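Local coordinates for protein splicing factor U2AF 35 kDa subunit (Homo sapiens, PDB 1JMT) that pairs with the large U2AF subunit and helps select the 3' splice site, this chain being its RNA recognition motif, which grips a peptide of that partner, at residues Leu6-Gln14 with Met32-Phe40; Tyr51-Cys60 with Asn70-Asp80. The protein carries 1 engineered substitution. One frame throughout, in Å; residues are numbered along the deposited sequence.

Overall arrangement
From the N terminus, strand 3-11 runs through the middle of the sheet, and contact 1 closes the first loop by bringing its second half and the loop after it, 6-14, against the long helix 22-51 at 32-40. The same helix then leads into strand 54-59, the outermost strand on that side, which contact 2 pairs with strand 68-75 as an antiparallel hairpin. The two loops follow one another without nesting or crossing, and the centres of the two contacts lie about 17 Å apart. They meet where strands 3-11 and 68-75 are neighbours: N70 OD1 accepts from N8 N at 2.7 Å, and I9 packs on V71. Together they tie helix, hairpin and first strand into one unit.

Contact 1 (Leu6-Gln14 with Met32-Phe40); sequences LLNIYRNPQ and MQEHYDEFF
The ring of F39 receives Y10 over one face, with Y10 CD1 3.4 Å from F39 CD2 and almost above the centre of the ring, while I9 CG2 lies at its edge in the ring plane, 3.8 Å from F39 CZ. The edge of Y10 is turned to F39, the planes 53° apart. Y36 in turn presents its edge to the face of Y10, nearly perpendicular at 84°. With CG anti to the backbone N (chi1 -173°), the Y10 ring reaches from the strand to the helix and ends beside H35. There H35 ND1 donates to Y10 OH at 3.2 Å, a fairly straight bond with the hydroxyl in the imidazole plane. The four rings form an aromatic cluster joining the end of the first strand of this RNA recognition motif to its long first helix, which runs nearly antiparallel to residues 9-11. A leucine in place of Y10 would probably leave H35 ND1 without this acceptor and open a gap between F39 and Y36. A classic beta bulge sets I9 and Y10 together opposite G69. H35 and F39 also pack against aromatic side-chain atoms of the bound peptide.

Contact 2 (Tyr51-Cys60 with Asn70-Asp80); sequences YGEVEEMNVC and NVYVKFRREED
A classic beta bulge interrupts the pairing of this hairpin: E55 and E56 stand opposite the single K74, whose carbonyl O takes two backbone donors, E55 N at 2.7 Å and E56 N in a longer bond at 3.2 Å. The bulge shifts the register by one residue and lets both glutamates lie alongside the lysine, all three pointing the same way. K74, extended with CG anti to its backbone N (chi1 -174°), places NZ 3.5 Å from E55 OE2 in a salt bridge, and a long one reaches E56.

From the bulge onward the strands pair regularly, N58 and Y72 being a hydrogen-bonded pair, and C60 N donates to N70 O. C60 SG meets the edge of the Y72 ring, 3.5 Å from Y72 CD1. V59 with V71 and M57 with V73 share the sheet face opposite to that of Y72 and K74.

Before the bulge, E53 lies beside R76. In a salt bridge, R76 NH1 donates to E53 OE1 at 3.0 Å, nearly in the guanidinium plane but from above the carboxylate plane, the two planes being 82° apart. G52, with positive phi just after the helix, passes so close to D80 that a side chain here would clash with D80 OD2. That oxygen accepts from two waters, one held by E53 N and the other linking E53 O to R77 N. Y51 CB touches the F75 ring.

V54 packs on F44 and M47 and V59 on F40 of helix 22-51, while F75 meets A81 and A84 of helix 78-88; Y51 OH hydrogen-bonds to D87 of that helix and to R91 beyond it. Strand 68-75 is flanked by strand 54-59 and, through backbone bonds of V71 to L6 and V73 to I4, by strand 3-11.

Contact 1 (Leu6-Gln14 with Met32-Phe40)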
# COMPACT_ATOMS: atom_id res chain seq x y z
N LEU A 6 1.13 4.38 -3.98
CA LEU A 6 0.43 4.30 -2.71
C LEU A 6 1.50 4.77 -1.73
O LEU A 6 2.47 4.06 -1.44
CB LEU A 6 -0.01 2.87 -2.43
CG LEU A 6 -0.90 2.27 -3.53
CD1 LEU A 6 -1.33 0.87 -3.12
CD2 LEU A 6 -2.13 3.16 -3.76
N LEU A 7 1.33 6.00 -1.24
CA LEU A 7 2.31 6.64 -0.37
C LEU A 7 2.44 6.14 1.06
O LEU A 7 1.47 6.09 1.82
CB LEU A 7 2.06 8.15 -0.37
CG LEU A 7 1.95 8.74 -1.79
CD1 LEU A 7 1.60 10.22 -1.72
CD2 LEU A 7 3.26 8.53 -2.54
N ASN A 8 3.67 5.77 1.40
CA ASN A 8 4.03 5.29 2.72
C ASN A 8 3.06 4.24 3.24
O ASN A 8 2.80 4.17 4.44
CB ASN A 8 4.09 6.46 3.69
CG ASN A 8 5.20 7.44 3.36
OD1 ASN A 8 5.30 8.50 3.98
ND2 ASN A 8 6.05 7.09 2.39
N ILE A 9 2.54 3.42 2.35
CA ILE A 9 1.60 2.40 2.77
C ILE A 9 2.29 1.21 3.46
O ILE A 9 1.70 0.57 4.32
CB ILE A 9 0.77 1.90 1.57
CG1 ILE A 9 -0.45 1.13 2.06
CG2 ILE A 9 1.66 1.06 0.64
CD1 ILE A 9 -1.49 0.88 0.99
N TYR A 10 3.54 0.94 3.10
CA TYR A 10 4.27 -0.17 3.70
C TYR A 10 4.98 0.24 4.98
O TYR A 10 6.01 0.90 4.95
CB TYR A 10 5.30 -0.73 2.72
CG TYR A 10 5.96 -2.00 3.22
CD1 TYR A 10 5.20 -3.14 3.51
CD2 TYR A 10 7.34 -2.06 3.42
CE1 TYR A 10 5.80 -4.30 3.98
CE2 TYR A 10 7.95 -3.22 3.89
CZ TYR A 10 7.17 -4.34 4.16
OH TYR A 10 7.77 -5.50 4.63
N ARG A 11 4.42 -0.17 6.12
CA ARG A 11 4.99 0.14 7.42
C ARG A 11 5.66 -1.06 8.05
O ARG A 11 5.32 -2.20 7.74
CB ARG A 11 3.91 0.68 8.36
CG ARG A 11 3.59 2.15 8.20
CD ARG A 11 4.35 2.80 7.06
NE ARG A 11 4.24 4.25 7.08
CZ ARG A 11 3.09 4.91 7.18
NH1 ARG A 11 1.93 4.25 7.27
NH2 ARG A 11 3.08 6.23 7.20
N ASN A 12 6.61 -0.80 8.94
CA ASN A 12 7.32 -1.88 9.61
C ASN A 12 8.21 -1.40 10.78
O ASN A 12 9.43 -1.45 10.69
CB ASN A 12 8.16 -2.64 8.59
CG ASN A 12 8.53 -4.03 9.05
OD1 ASN A 12 8.00 -4.52 10.04
ND2 ASN A 12 9.41 -4.68 8.31
N PRO A 13 7.59 -0.90 11.87
CA PRO A 13 8.27 -0.41 13.08
C PRO A 13 9.38 -1.23 13.78
O PRO A 13 10.55 -0.99 13.51
CB PRO A 13 7.10 -0.06 13.98
CG PRO A 13 6.23 0.65 13.01
CD PRO A 13 6.25 -0.29 11.79
N GLN A 14 9.04 -2.16 14.67
CA GLN A 14 10.10 -2.92 15.36
C GLN A 14 10.11 -4.43 15.14
O GLN A 14 11.12 -5.09 15.41
CB GLN A 14 10.08 -2.65 16.87
CG GLN A 14 9.02 -3.45 17.62
CD GLN A 14 8.21 -2.60 18.56
OE1 GLN A 14 7.93 -1.43 18.28
NE2 GLN A 14 7.79 -3.19 19.68
N MET A 32 11.33 -10.57 7.90
CA MET A 32 11.07 -9.36 7.13
C MET A 32 10.69 -9.75 5.71
O MET A 32 9.72 -9.24 5.15
CB MET A 32 12.31 -8.46 7.09
CG MET A 32 12.65 -7.79 8.40
SD MET A 32 13.85 -6.44 8.17
CE MET A 32 15.41 -7.35 8.23
N GLN A 33 11.46 -10.67 5.13
CA GLN A 33 11.22 -11.14 3.77
C GLN A 33 9.84 -11.77 3.62
O GLN A 33 9.14 -11.51 2.64
CB GLN A 33 12.28 -12.16 3.36
CG GLN A 33 12.18 -12.61 1.91
CD GLN A 33 12.36 -11.46 0.93
OE1 GLN A 33 13.40 -10.80 0.91
NE2 GLN A 33 11.34 -11.21 0.11
N GLU A 34 9.45 -12.59 4.60
CA GLU A 34 8.14 -13.24 4.57
C GLU A 34 7.02 -12.23 4.78
O GLU A 34 5.93 -12.37 4.21
CB GLU A 34 8.07 -14.33 5.66
CG GLU A 34 9.23 -15.33 5.61
CD GLU A 34 9.05 -16.50 6.56
OE1 GLU A 34 8.57 -16.30 7.69
OE2 GLU A 34 9.39 -17.64 6.16
N HIS A 35 7.28 -11.22 5.60
CA HIS A 35 6.29 -10.19 5.87
C HIS A 35 6.16 -9.33 4.62
O HIS A 35 5.08 -8.85 4.28
CB HIS A 35 6.74 -9.35 7.08
CG HIS A 35 5.82 -8.22 7.41
ND1 HIS A 35 5.93 -6.97 6.83
CD2 HIS A 35 4.78 -8.14 8.28
CE1 HIS A 35 5.00 -6.17 7.33
NE2 HIS A 35 4.29 -6.85 8.21
N TYR A 36 7.27 -9.15 3.91
CA TYR A 36 7.31 -8.37 2.68
C TYR A 36 6.52 -9.09 1.59
O TYR A 36 5.70 -8.48 0.89
CB TYR A 36 8.75 -8.17 2.22
CG TYR A 36 8.90 -7.47 0.90
CD1 TYR A 36 9.04 -6.08 0.84
CD2 TYR A 36 8.89 -8.18 -0.31
CE1 TYR A 36 9.16 -5.42 -0.38
CE2 TYR A 36 9.02 -7.52 -1.54
CZ TYR A 36 9.15 -6.14 -1.56
OH TYR A 36 9.27 -5.47 -2.75
N ASP A 37 6.77 -10.38 1.44
CA ASP A 37 6.08 -11.17 0.43
C ASP A 37 4.59 -11.28 0.71
O ASP A 37 3.77 -11.27 -0.21
CB ASP A 37 6.70 -12.57 0.32
CG ASP A 37 8.16 -12.54 -0.10
OD1 ASP A 37 8.56 -11.62 -0.83
OD2 ASP A 37 8.90 -13.46 0.30
N GLU A 38 4.22 -11.39 1.98
CA GLU A 38 2.82 -11.48 2.37
C GLU A 38 2.13 -10.17 1.99
O GLU A 38 1.02 -10.16 1.44
CB GLU A 38 2.69 -11.70 3.88
CG GLU A 38 1.25 -11.60 4.40
CD GLU A 38 1.14 -11.74 5.91
OE1 GLU A 38 1.73 -10.91 6.64
OE2 GLU A 38 0.47 -12.68 6.37
N PHE A 39 2.80 -9.06 2.29
CA PHE A 39 2.27 -7.74 1.99
C PHE A 39 2.07 -7.57 0.49
O PHE A 39 1.01 -7.14 0.03
CB PHE A 39 3.23 -6.66 2.49
CG PHE A 39 2.80 -5.27 2.17
CD1 PHE A 39 1.82 -4.63 2.93
CD2 PHE A 39 3.37 -4.58 1.10
CE1 PHE A 39 1.42 -3.33 2.63
CE2 PHE A 39 2.97 -3.28 0.79
CZ PHE A 39 2.00 -2.66 1.55
N PHE A 40 3.11 -7.93 -0.26
CA PHE A 40 3.13 -7.83 -1.72
C PHE A 40 1.93 -8.55 -2.34
O PHE A 40 1.16 -7.96 -3.08
CB PHE A 40 4.44 -8.43 -2.26
CG PHE A 40 4.74 -8.05 -3.68
CD1 PHE A 40 5.70 -7.08 -3.96
CD2 PHE A 40 4.08 -8.66 -4.73
CE1 PHE A 40 5.99 -6.72 -5.27
CE2 PHE A 40 4.36 -8.31 -6.05
CZ PHE A 40 5.32 -7.34 -6.32

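Contact 2 (Tyr51-Cys60 with Asn70-Asp80)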
# COMPACT_ATOMS: atom_id res chain seq x y z
N TYR A 51 -9.06 -3.69 -9.67
CA TYR A 51 -8.74 -2.58 -10.56
C TYR A 51 -8.25 -2.91 -11.96
O TYR A 51 -8.41 -2.10 -12.87
CB TYR A 51 -7.75 -1.64 -9.88
CG TYR A 51 -8.24 -1.13 -8.55
CD1 TYR A 51 -7.51 -1.37 -7.38
CD2 TYR A 51 -9.45 -0.44 -8.45
CE1 TYR A 51 -7.98 -0.94 -6.15
CE2 TYR A 51 -9.92 -0.00 -7.21
CZ TYR A 51 -9.19 -0.26 -6.07
OH TYR A 51 -9.66 0.15 -4.84
N GLY A 52 -7.65 -4.07 -12.14
CA GLY A 52 -7.18 -4.41 -13.47
C GLY A 52 -5.84 -5.10 -13.54
O GLY A 52 -5.17 -5.33 -12.53
N GLU A 53 -5.44 -5.43 -14.76
CA GLU A 53 -4.20 -6.12 -15.03
C GLU A 53 -2.95 -5.33 -14.65
O GLU A 53 -2.76 -4.19 -15.08
CB GLU A 53 -4.14 -6.52 -16.51
CG GLU A 53 -2.89 -7.26 -16.93
CD GLU A 53 -3.07 -7.99 -18.25
OE1 GLU A 53 -2.05 -8.33 -18.88
OE2 GLU A 53 -4.23 -8.23 -18.64
N VAL A 54 -2.10 -5.95 -13.83
CA VAL A 54 -0.88 -5.30 -13.40
C VAL A 54 0.30 -5.72 -14.28
O VAL A 54 0.57 -6.91 -14.47
CB VAL A 54 -0.55 -5.63 -11.94
CG1 VAL A 54 0.81 -5.07 -11.57
CG2 VAL A 54 -1.64 -5.05 -11.03
N GLU A 55 1.01 -4.74 -14.81
CA GLU A 55 2.17 -4.98 -15.66
C GLU A 55 3.40 -5.15 -14.77
O GLU A 55 4.15 -6.11 -14.90
CB GLU A 55 2.34 -3.80 -16.60
CG GLU A 55 3.37 -3.97 -17.69
CD GLU A 55 3.18 -2.95 -18.78
OE1 GLU A 55 2.11 -2.98 -19.43
OE2 GLU A 55 4.08 -2.10 -18.99
N GLU A 56 3.58 -4.20 -13.86
CA GLU A 56 4.70 -4.22 -12.93
C GLU A 56 4.28 -3.65 -11.59
O GLU A 56 3.41 -2.77 -11.53
CB GLU A 56 5.85 -3.34 -13.44
CG GLU A 56 6.60 -3.86 -14.63
CD GLU A 56 7.69 -2.88 -15.03
OE1 GLU A 56 8.66 -2.72 -14.26
OE2 GLU A 56 7.56 -2.26 -16.11
N MET A 57 4.90 -4.13 -10.52
CA MET A 57 4.61 -3.64 -9.19
C MET A 57 5.84 -3.79 -8.30
O MET A 57 6.59 -4.75 -8.43
CB MET A 57 3.44 -4.39 -8.56
CG MET A 57 3.10 -3.88 -7.17
SD MET A 57 1.73 -4.75 -6.38
CE MET A 57 2.37 -4.92 -4.72
N ASN A 58 6.03 -2.83 -7.41
CA ASN A 58 7.16 -2.88 -6.50
C ASN A 58 6.85 -2.18 -5.18
O ASN A 58 6.14 -1.18 -5.15
CB ASN A 58 8.39 -2.25 -7.14
CG ASN A 58 9.62 -2.32 -6.26
OD1 ASN A 58 9.94 -3.38 -5.70
ND2 ASN A 58 10.32 -1.20 -6.12
N VAL A 59 7.38 -2.73 -4.10
CA VAL A 59 7.21 -2.16 -2.77
C VAL A 59 8.59 -1.58 -2.47
O VAL A 59 9.59 -2.30 -2.45
CB VAL A 59 6.86 -3.25 -1.73
CG1 VAL A 59 6.83 -2.64 -0.34
CG2 VAL A 59 5.52 -3.87 -2.07
N CYS A 60 8.64 -0.27 -2.24
CA CYS A 60 9.90 0.41 -1.99
C CYS A 60 10.27 0.56 -0.53
O CYS A 60 9.47 0.32 0.38
CB CYS A 60 9.88 1.82 -2.59
SG CYS A 60 9.50 1.93 -4.33
N ASN A 70 6.86 3.18 -0.22
CA ASN A 70 5.74 3.41 -1.11
C ASN A 70 5.55 2.15 -1.93
O ASN A 70 6.42 1.27 -1.98
CB ASN A 70 6.03 4.54 -2.10
CG ASN A 70 6.18 5.88 -1.44
OD1 ASN A 70 5.67 6.11 -0.34
ND2 ASN A 70 6.87 6.79 -2.11
N VAL A 71 4.40 2.08 -2.57
CA VAL A 71 4.10 0.97 -3.45
C VAL A 71 3.81 1.61 -4.80
O VAL A 71 3.14 2.63 -4.87
CB VAL A 71 2.87 0.18 -2.97
CG1 VAL A 71 2.35 -0.73 -4.10
CG2 VAL A 71 3.25 -0.66 -1.76
N TYR A 72 4.37 1.03 -5.85
CA TYR A 72 4.12 1.52 -7.20
C TYR A 72 3.52 0.38 -7.98
O TYR A 72 4.03 -0.74 -7.93
CB TYR A 72 5.40 2.00 -7.87
CG TYR A 72 5.94 3.25 -7.26
CD1 TYR A 72 6.83 3.20 -6.20
CD2 TYR A 72 5.54 4.51 -7.73
CE1 TYR A 72 7.30 4.36 -5.60
CE2 TYR A 72 6.01 5.68 -7.14
CZ TYR A 72 6.89 5.59 -6.07
OH TYR A 72 7.36 6.73 -5.47
N VAL A 73 2.43 0.66 -8.68
CA VAL A 73 1.75 -0.34 -9.47
C VAL A 73 1.56 0.18 -10.89
O VAL A 73 0.95 1.22 -11.09
CB VAL A 73 0.36 -0.65 -8.88
CG1 VAL A 73 -0.32 -1.76 -9.68
CG2 VAL A 73 0.49 -1.02 -7.42
N LYS A 74 2.11 -0.53 -11.86
CA LYS A 74 1.97 -0.11 -13.24
C LYS A 74 0.90 -1.00 -13.86
O LYS A 74 1.11 -2.20 -14.04
CB LYS A 74 3.29 -0.25 -14.00
CG LYS A 74 3.25 0.31 -15.42
CD LYS A 74 4.57 0.09 -16.14
CE LYS A 74 4.61 0.81 -17.47
NZ LYS A 74 5.95 0.69 -18.11
N PHE A 75 -0.25 -0.41 -14.15
CA PHE A 75 -1.34 -1.14 -14.76
C PHE A 75 -1.12 -1.18 -16.26
O PHE A 75 -0.53 -0.26 -16.84
CB PHE A 75 -2.69 -0.49 -14.46
CG PHE A 75 -3.15 -0.64 -13.03
CD1 PHE A 75 -2.87 0.35 -12.08
CD2 PHE A 75 -3.84 -1.78 -12.63
CE1 PHE A 75 -3.29 0.19 -10.76
CE2 PHE A 75 -4.25 -1.94 -11.30
CZ PHE A 75 -3.97 -0.95 -10.37
N ARG A 76 -1.61 -2.24 -16.90
CA ARG A 76 -1.47 -2.36 -18.34
C ARG A 76 -2.28 -1.27 -19.03
O ARG A 76 -1.92 -0.79 -20.10
CB ARG A 76 -1.96 -3.74 -18.79
CG ARG A 76 -1.86 -3.97 -20.28
CD ARG A 76 -2.14 -5.42 -20.62
NE ARG A 76 -2.00 -5.68 -22.05
CZ ARG A 76 -2.03 -6.89 -22.59
NH1 ARG A 76 -2.20 -7.96 -21.83
NH2 ARG A 76 -1.89 -7.02 -23.91
N ARG A 77 -3.37 -0.85 -18.39
CA ARG A 77 -4.25 0.17 -18.93
C ARG A 77 -4.29 1.47 -18.16
O ARG A 77 -4.55 1.49 -16.96
CB ARG A 77 -5.67 -0.37 -19.04
CG ARG A 77 -5.82 -1.48 -20.02
CD ARG A 77 -7.23 -2.01 -20.07
NE ARG A 77 -7.35 -3.11 -21.01
CZ ARG A 77 -6.35 -3.91 -21.36
NH1 ARG A 77 -5.13 -3.74 -20.87
NH2 ARG A 77 -6.57 -4.88 -22.21
N GLU A 78 -4.06 2.57 -18.87
CA GLU A 78 -4.07 3.89 -18.26
C GLU A 78 -5.41 4.12 -17.57
O GLU A 78 -5.48 4.76 -16.52
CB GLU A 78 -3.83 4.95 -19.34
CG GLU A 78 -3.69 6.38 -18.83
CD GLU A 78 -3.22 7.34 -19.91
OE1 GLU A 78 -3.85 7.37 -21.00
OE2 GLU A 78 -2.23 8.06 -19.68
N GLU A 79 -6.48 3.57 -18.15
CA GLU A 79 -7.83 3.71 -17.60
C GLU A 79 -7.94 3.11 -16.21
O GLU A 79 -8.47 3.74 -15.29
CB GLU A 79 -8.84 3.03 -18.52
CG GLU A 79 -8.88 3.59 -19.93
CD GLU A 79 -9.33 2.55 -20.94
OE1 GLU A 79 -8.48 2.05 -21.71
OE2 GLU A 79 -10.53 2.21 -20.96
N ASP A 80 -7.46 1.88 -16.06
CA ASP A 80 -7.51 1.19 -14.77
C ASP A 80 -6.78 1.98 -13.70
O ASP A 80 -7.25 2.11 -12.58
CB ASP A 80 -6.90 -0.21 -14.89
CG ASP A 80 -7.71 -1.13 -15.79
OD1 ASP A 80 -8.96 -1.03 -15.76
OD2 ASP A 80 -7.11 -1.95 -16.51
O HOH W 1 -9.36 0.34 -12.11
O HOH W 2 -4.38 -2.22 -16.39
O HOH W 3 -7.13 -4.53 -17.03